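Local coordinates for malonyl acyl carrier protein transacylase (Streptococcus pneumoniae, PDB 3IM8) that probably transfers the malonyl group from malonyl-CoA to holo-acyl carrier protein, supplying malonyl-ACP for fatty acid synthesis, at residues A[267-272]-A[287-292]; A[83-88]-A[259-264]. All coordinates share one frame; numbering follows the deposited sequence.

Contact 1. Residues A[267-272]-A[287-292]; sequences SNFIEI and QTAHLA
F269 and L291 meet at the middle of a parallel strand pair whose short segments run 16° apart. The tight part is the backbone seam. A292 is gripped at both ends: its N donates to F269 O at 3.0 Å, and its O receives E271 N at 2.8 Å, in the carbonyl plane. Each bond reaches a residue flanking I270, its partner in register, which is the regular parallel pattern. L291 CA lies 3.2 Å from F269 O, a CA-H...O contact. On one face, L291 CD1 rests on F269 CB at 3.8 Å. The F269 ring, set beside its own backbone N (chi1 -65°), turns back toward A289, and A289 CB comes obliquely to F269 CE2 at 4.0 Å. The buried I270 touches A292 only lightly.

The pair loosens toward solvent at its H290 end. There the exposed H290 ring crosses the N268 side chain at about a right angle. The last bond of the seam, H290 N to S267 O just before the strand, is weak at 3.4 Å. Helix 277-285 makes the crossover of this beta-alpha-beta unit, and the E271 carboxylate is hydrogen-bonded to S279 OG and L278 N on it. Strand 4-8 flanks 268-272 on its other side, leaving 290-294 outermost in the sheet.

Contact 2. Residues A[83-88]-A[259-264]; sequences PDMVAG and GVMQEA
M261 overlaps the strand 85-88 end-on, its terminal methyl pressed against the backbone as well as the side chains. M261 CE lies 3.6 Å from V86 C. It is almost as close to A87 CB, at 3.7 Å, with M85 CB a little farther off. The M261 side chain starts beside its own backbone N (chi1 -55°), runs on extended through chi2 and bends at the sulfur, which carries the methyl to the strand.

M85 answers in the reverse direction. The two methionines slide past each other, so that M85 CE draws alongside M261 CG while M85 SD packs closely on A264 CB at 3.4 Å. A264 is the first residue to leave the helical conformation, and the M85 sulfur therefore meets the very end of the helix. No hydrogen bond joins the segments; the contact is a worked case of flexible thioethers filling the layer between strand and helix. As short segments, the axes of 85-88 and 259-263 approach to 10.1 Å and are nearly antiparallel (172°).

G88 leads toward the predicted active-site S90, consistent with a nucleophile elbow. V86 points to the other face of the sheet, against F8, S100 and L226. Strand 85-88 is last in the four-strand order, with P225 and V227 bonding to V86; strand 4-8 lies beside it, and helix 254-263 is laid over the M85 and A87 face.

Overall arrangement
From the N terminus, strand 4-8 comes first, and strand 85-88 then takes its place along one side of it. The chain next makes a long excursion of 170 residues, including the whole of the separate five-stranded mixed sheet, before helix 254-263 returns and closes contact 2. Only then does strand 268-272 enter on the other side of 4-8, and contact 1 closes a short loop of 14 residues. The contacts are in series, neither nested nor crossed, with centres about 11 Å apart. They touch where F269 CE1 meets M261 SD at 3.9 Å, so helix 254-263 lies across strands 85-88, 4-8 and 268-272.

Contact 1. Residues A[267-272]-A[287-292]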
ATOM      1  N   SER A 267      18.277  -4.738  -8.807  1.00 40.26           N
ATOM      2  CA  SER A 267      19.024  -3.460  -8.988  1.00 40.92           C
ATOM      3  C   SER A 267      18.162  -2.198  -9.246  1.00 39.23           C
ATOM      4  O   SER A 267      18.460  -1.095  -8.727  1.00 40.39           O
ATOM      5  CB  SER A 267      20.078  -3.608 -10.099  1.00 41.55           C
ATOM      6  OG  SER A 267      19.490  -4.080 -11.298  1.00 44.11           O
ATOM      7  N   ASN A 268      17.095  -2.391 -10.010  1.00 35.83           N
ATOM      8  CA  ASN A 268      16.258  -1.349 -10.570  1.00 32.87           C
ATOM      9  C   ASN A 268      14.854  -1.334  -9.883  1.00 29.81           C
ATOM     10  O   ASN A 268      14.211  -2.380  -9.770  1.00 28.42           O
ATOM     11  CB  ASN A 268      16.097  -1.732 -12.045  1.00 34.45           C
ATOM     12  CG  ASN A 268      16.030  -0.546 -12.970  1.00 37.70           C
ATOM     13  OD1 ASN A 268      15.103  -0.447 -13.802  1.00 40.80           O
ATOM     14  ND2 ASN A 268      17.007   0.367 -12.853  1.00 38.08           N
ATOM     15  N   PHE A 269      14.355  -0.181  -9.446  1.00 25.64           N
ATOM     16  CA  PHE A 269      12.988  -0.143  -8.848  1.00 23.77           C
ATOM     17  C   PHE A 269      12.019   0.715  -9.654  1.00 21.37           C
ATOM     18  O   PHE A 269      12.363   1.842  -9.985  1.00 19.51           O
ATOM     19  CB  PHE A 269      12.973   0.312  -7.375  1.00 22.69           C
ATOM     20  CG  PHE A 269      13.680  -0.631  -6.421  1.00 24.20           C
ATOM     21  CD1 PHE A 269      12.963  -1.605  -5.729  1.00 22.96           C
ATOM     22  CD2 PHE A 269      15.065  -0.507  -6.184  1.00 24.97           C
ATOM     23  CE1 PHE A 269      13.584  -2.468  -4.836  1.00 25.11           C
ATOM     24  CE2 PHE A 269      15.720  -1.377  -5.270  1.00 26.66           C
ATOM     25  CZ  PHE A 269      14.985  -2.351  -4.600  1.00 26.41           C
ATOM     26  N   ILE A 270      10.834   0.180  -9.984  1.00 19.94           N
ATOM     27  CA  ILE A 270       9.827   0.992 -10.744  1.00 20.19           C
ATOM     28  C   ILE A 270       8.599   1.080  -9.874  1.00 20.29           C
ATOM     29  O   ILE A 270       7.986   0.044  -9.561  1.00 19.46           O
ATOM     30  CB  ILE A 270       9.499   0.436 -12.156  1.00 20.11           C
ATOM     31  CG1 ILE A 270      10.749   0.555 -13.084  1.00 21.64           C
ATOM     32  CG2 ILE A 270       8.374   1.231 -12.819  1.00 18.73           C
ATOM     33  CD1 ILE A 270      10.591  -0.126 -14.450  1.00 23.87           C
ATOM     34  N   GLU A 271       8.273   2.295  -9.437  1.00 19.27           N
ATOM     35  CA  GLU A 271       7.063   2.461  -8.639  1.00 19.01           C
ATOM     36  C   GLU A 271       5.906   2.668  -9.604  1.00 19.68           C
ATOM     37  O   GLU A 271       5.963   3.526 -10.506  1.00 20.70           O
ATOM     38  CB  GLU A 271       7.197   3.626  -7.646  1.00 18.46           C
ATOM     39  CG  GLU A 271       5.871   3.970  -6.967  1.00 17.38           C
ATOM     40  CD  GLU A 271       6.024   5.039  -5.954  1.00 20.15           C
ATOM     41  OE1 GLU A 271       7.054   5.743  -5.995  1.00 22.32           O
ATOM     42  OE2 GLU A 271       5.118   5.189  -5.109  1.00 20.00           O
ATOM     43  N   ILE A 272       4.855   1.865  -9.439  1.00 20.26           N
ATOM     44  CA  ILE A 272       3.684   1.910 -10.310  1.00 18.27           C
ATOM     45  C   ILE A 272       2.691   2.877  -9.666  1.00 19.24           C
ATOM     46  O   ILE A 272       2.344   2.676  -8.523  1.00 20.41           O
ATOM     47  CB  ILE A 272       3.015   0.524 -10.381  1.00 19.17           C
ATOM     48  CG1 ILE A 272       4.031  -0.549 -10.735  1.00 16.15           C
ATOM     49  CG2 ILE A 272       1.756   0.564 -11.349  1.00 16.79           C
ATOM     50  CD1 ILE A 272       4.722  -0.300 -12.076  1.00 20.30           C
ATOM     51  N   GLN A 287      19.870   5.662  -1.667  1.00 36.00           N
ATOM     52  CA  GLN A 287      20.127   6.632  -2.751  1.00 38.68           C
ATOM     53  C   GLN A 287      20.894   6.110  -3.964  1.00 37.92           C
ATOM     54  O   GLN A 287      20.767   6.705  -5.022  1.00 39.16           O
ATOM     55  CB  GLN A 287      20.850   7.884  -2.233  1.00 40.15           C
ATOM     56  CG  GLN A 287      22.345   7.690  -1.971  1.00 47.43           C
ATOM     57  CD  GLN A 287      22.666   7.367  -0.517  1.00 56.53           C
ATOM     58  OE1 GLN A 287      22.822   8.286   0.314  1.00 60.68           O
ATOM     59  NE2 GLN A 287      22.782   6.054  -0.195  1.00 59.34           N
ATOM     60  N   THR A 288      21.676   5.033  -3.832  1.00 36.37           N
ATOM     61  CA  THR A 288      22.344   4.443  -5.017  1.00 35.88           C
ATOM     62  C   THR A 288      21.455   3.521  -5.855  1.00 34.50           C
ATOM     63  O   THR A 288      21.855   3.140  -6.959  1.00 34.40           O
ATOM     64  CB  THR A 288      23.643   3.617  -4.682  1.00 36.18           C
ATOM     65  OG1 THR A 288      23.294   2.382  -4.018  1.00 37.24           O
ATOM     66  CG2 THR A 288      24.633   4.455  -3.849  1.00 36.01           C
ATOM     67  N   ALA A 289      20.273   3.160  -5.342  1.00 32.29           N
ATOM     68  CA  ALA A 289      19.365   2.265  -6.081  1.00 30.80           C
ATOM     69  C   ALA A 289      18.779   2.975  -7.299  1.00 29.50           C
ATOM     70  O   ALA A 289      18.398   4.146  -7.251  1.00 27.26           O
ATOM     71  CB  ALA A 289      18.227   1.698  -5.139  1.00 30.83           C
ATOM     72  N   HIS A 290      18.708   2.258  -8.407  1.00 30.02           N
ATOM     73  CA  HIS A 290      18.094   2.827  -9.605  1.00 30.80           C
ATOM     74  C   HIS A 290      16.559   2.822  -9.500  1.00 30.32           C
ATOM     75  O   HIS A 290      15.937   1.804  -9.241  1.00 29.92           O
ATOM     76  CB  HIS A 290      18.571   2.107 -10.873  1.00 32.05           C
ATOM     77  CG  HIS A 290      20.058   2.142 -11.075  1.00 34.37           C
ATOM     78  ND1 HIS A 290      20.755   3.316 -11.267  1.00 35.49           N
ATOM     79  CD2 HIS A 290      20.972   1.145 -11.134  1.00 36.90           C
ATOM     80  CE1 HIS A 290      22.032   3.043 -11.427  1.00 37.87           C
ATOM     81  NE2 HIS A 290      22.191   1.732 -11.345  1.00 38.93           N
ATOM     82  N   LEU A 291      15.961   3.972  -9.716  1.00 30.38           N
ATOM     83  CA  LEU A 291      14.564   4.158  -9.390  1.00 29.93           C
ATOM     84  C   LEU A 291      13.878   5.022 -10.433  1.00 28.99           C
ATOM     85  O   LEU A 291      14.494   5.920 -11.024  1.00 27.67           O
ATOM     86  CB  LEU A 291      14.495   4.833  -8.054  1.00 31.48           C
ATOM     87  CG  LEU A 291      13.247   5.230  -7.261  1.00 34.58           C
ATOM     88  CD1 LEU A 291      12.318   4.055  -6.902  1.00 34.56           C
ATOM     89  CD2 LEU A 291      13.886   5.788  -5.986  1.00 37.15           C
ATOM     90  N   ALA A 292      12.587   4.745 -10.614  1.00 27.32           N
ATOM     91  CA  ALA A 292      11.745   5.359 -11.595  1.00 25.77           C
ATOM     92  C   ALA A 292      10.330   5.112 -11.096  1.00 24.94           C
ATOM     93  O   ALA A 292      10.076   4.169 -10.345  1.00 24.64           O
ATOM     94  CB  ALA A 292      11.941   4.650 -12.905  1.00 26.87           C
TER

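Contact 2. Residues A[83-88]-A[259-264]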
ATOM      1  N   PRO A  83       8.229  -7.506 -14.309  1.00 30.29           N
ATOM      2  CA  PRO A  83       8.996  -7.483 -13.033  1.00 29.26           C
ATOM      3  C   PRO A  83       9.579  -8.833 -12.614  1.00 28.00           C
ATOM      4  O   PRO A  83       9.031  -9.861 -12.961  1.00 27.94           O
ATOM      5  CB  PRO A  83       7.946  -7.021 -12.012  1.00 29.02           C
ATOM      6  CG  PRO A  83       6.692  -7.498 -12.553  1.00 28.58           C
ATOM      7  CD  PRO A  83       6.797  -7.310 -14.065  1.00 29.03           C
ATOM      8  N   ASP A  84      10.678  -8.819 -11.868  1.00 26.83           N
ATOM      9  CA  ASP A  84      11.253 -10.055 -11.322  1.00 26.79           C
ATOM     10  C   ASP A  84      10.741 -10.347  -9.915  1.00 25.61           C
ATOM     11  O   ASP A  84      10.718 -11.512  -9.452  1.00 24.63           O
ATOM     12  CB  ASP A  84      12.799  -9.973 -11.352  1.00 27.62           C
ATOM     13  CG  ASP A  84      13.329  -9.806 -12.785  1.00 29.41           C
ATOM     14  OD1 ASP A  84      13.131 -10.734 -13.570  1.00 30.49           O
ATOM     15  OD2 ASP A  84      13.853  -8.737 -13.152  1.00 32.73           O
ATOM     16  N   MET A  85      10.333  -9.284  -9.229  1.00 25.05           N
ATOM     17  CA  MET A  85       9.738  -9.371  -7.876  1.00 24.64           C
ATOM     18  C   MET A  85       8.759  -8.217  -7.726  1.00 23.79           C
ATOM     19  O   MET A  85       8.934  -7.180  -8.370  1.00 23.96           O
ATOM     20  CB  MET A  85      10.801  -9.249  -6.758  1.00 24.98           C
ATOM     21  CG  MET A  85      11.900 -10.276  -6.806  1.00 28.90           C
ATOM     22  SD  MET A  85      12.951 -10.304  -5.338  1.00 37.86           S
ATOM     23  CE  MET A  85      11.788 -10.658  -4.075  1.00 34.41           C
ATOM     24  N   VAL A  86       7.755  -8.378  -6.868  1.00 23.02           N
ATOM     25  CA  VAL A  86       6.804  -7.296  -6.580  1.00 22.12           C
ATOM     26  C   VAL A  86       6.581  -7.089  -5.083  1.00 22.02           C
ATOM     27  O   VAL A  86       6.871  -7.961  -4.307  1.00 20.97           O
ATOM     28  CB  VAL A  86       5.421  -7.504  -7.257  1.00 22.18           C
ATOM     29  CG1 VAL A  86       5.560  -7.577  -8.787  1.00 21.55           C
ATOM     30  CG2 VAL A  86       4.699  -8.751  -6.684  1.00 22.39           C
ATOM     31  N   ALA A  87       6.000  -5.933  -4.724  1.00 21.82           N
ATOM     32  CA  ALA A  87       5.549  -5.602  -3.381  1.00 21.70           C
ATOM     33  C   ALA A  87       4.638  -4.387  -3.596  1.00 21.70           C
ATOM     34  O   ALA A  87       4.687  -3.741  -4.658  1.00 21.54           O
ATOM     35  CB  ALA A  87       6.753  -5.213  -2.468  1.00 21.96           C
ATOM     36  N   GLY A  88       3.820  -4.074  -2.605  1.00 21.12           N
ATOM     37  CA  GLY A  88       2.931  -2.908  -2.702  1.00 21.03           C
ATOM     38  C   GLY A  88       2.578  -2.469  -1.294  1.00 22.43           C
ATOM     39  O   GLY A  88       2.570  -3.299  -0.374  1.00 22.73           O
ATOM     40  N   GLY A 259      14.997  -4.361   1.617  1.00 24.03           N
ATOM     41  CA  GLY A 259      16.212  -5.176   1.928  1.00 24.83           C
ATOM     42  C   GLY A 259      16.202  -6.630   1.438  1.00 25.35           C
ATOM     43  O   GLY A 259      17.200  -7.110   0.933  1.00 26.06           O
ATOM     44  N   VAL A 260      15.075  -7.338   1.588  1.00 25.05           N
ATOM     45  CA  VAL A 260      14.860  -8.618   0.932  1.00 25.15           C
ATOM     46  C   VAL A 260      15.010  -8.542  -0.608  1.00 25.27           C
ATOM     47  O   VAL A 260      15.632  -9.445  -1.220  1.00 26.11           O
ATOM     48  CB  VAL A 260      13.469  -9.245   1.310  1.00 25.54           C
ATOM     49  CG1 VAL A 260      13.096 -10.422   0.389  1.00 25.77           C
ATOM     50  CG2 VAL A 260      13.455  -9.694   2.795  1.00 26.83           C
ATOM     51  N   MET A 261      14.437  -7.517  -1.251  1.00 23.64           N
ATOM     52  CA  MET A 261      14.637  -7.395  -2.689  1.00 23.77           C
ATOM     53  C   MET A 261      16.125  -7.103  -3.060  1.00 23.66           C
ATOM     54  O   MET A 261      16.647  -7.690  -3.981  1.00 22.80           O
ATOM     55  CB  MET A 261      13.683  -6.353  -3.320  1.00 23.68           C
ATOM     56  CG  MET A 261      12.233  -6.622  -3.033  1.00 24.88           C
ATOM     57  SD  MET A 261      11.245  -5.232  -3.510  1.00 29.49           S
ATOM     58  CE  MET A 261       9.902  -6.037  -4.306  1.00 25.33           C
ATOM     59  N   GLN A 262      16.793  -6.201  -2.356  1.00 25.46           N
ATOM     60  CA  GLN A 262      18.244  -5.957  -2.600  1.00 27.77           C
ATOM     61  C   GLN A 262      19.086  -7.218  -2.389  1.00 29.26           C
ATOM     62  O   GLN A 262      19.917  -7.538  -3.238  1.00 29.84           O
ATOM     63  CB  GLN A 262      18.783  -4.781  -1.773  1.00 27.67           C
ATOM     64  CG  GLN A 262      17.958  -3.551  -2.051  1.00 28.52           C
ATOM     65  CD  GLN A 262      18.601  -2.320  -1.559  1.00 28.14           C
ATOM     66  OE1 GLN A 262      18.578  -2.039  -0.369  1.00 28.86           O
ATOM     67  NE2 GLN A 262      19.209  -1.563  -2.483  1.00 28.11           N
ATOM     68  N   GLU A 263      18.829  -7.960  -1.315  1.00 29.94           N
ATOM     69  CA  GLU A 263      19.429  -9.307  -1.180  1.00 32.03           C
ATOM     70  C   GLU A 263      19.071 -10.275  -2.313  1.00 32.16           C
ATOM     71  O   GLU A 263      19.918 -11.096  -2.681  1.00 32.02           O
ATOM     72  CB  GLU A 263      19.107  -9.954   0.169  1.00 32.39           C
ATOM     73  CG  GLU A 263      19.923  -9.434   1.334  1.00 38.22           C
ATOM     74  CD  GLU A 263      21.415  -9.893   1.305  1.00 42.37           C
ATOM     75  OE1 GLU A 263      22.282  -9.001   1.445  1.00 45.54           O
ATOM     76  OE2 GLU A 263      21.711 -11.110   1.129  1.00 41.62           O
ATOM     77  N   ALA A 264      17.858 -10.200  -2.890  1.00 32.45           N
ATOM     78  CA  ALA A 264      17.522 -11.122  -3.998  1.00 32.53           C
ATOM     79  C   ALA A 264      18.207 -10.663  -5.251  1.00 33.04           C
ATOM     80  O   ALA A 264      17.969 -11.210  -6.342  1.00 33.70           O
ATOM     81  CB  ALA A 264      16.008 -11.236  -4.233  1.00 32.16           C
TER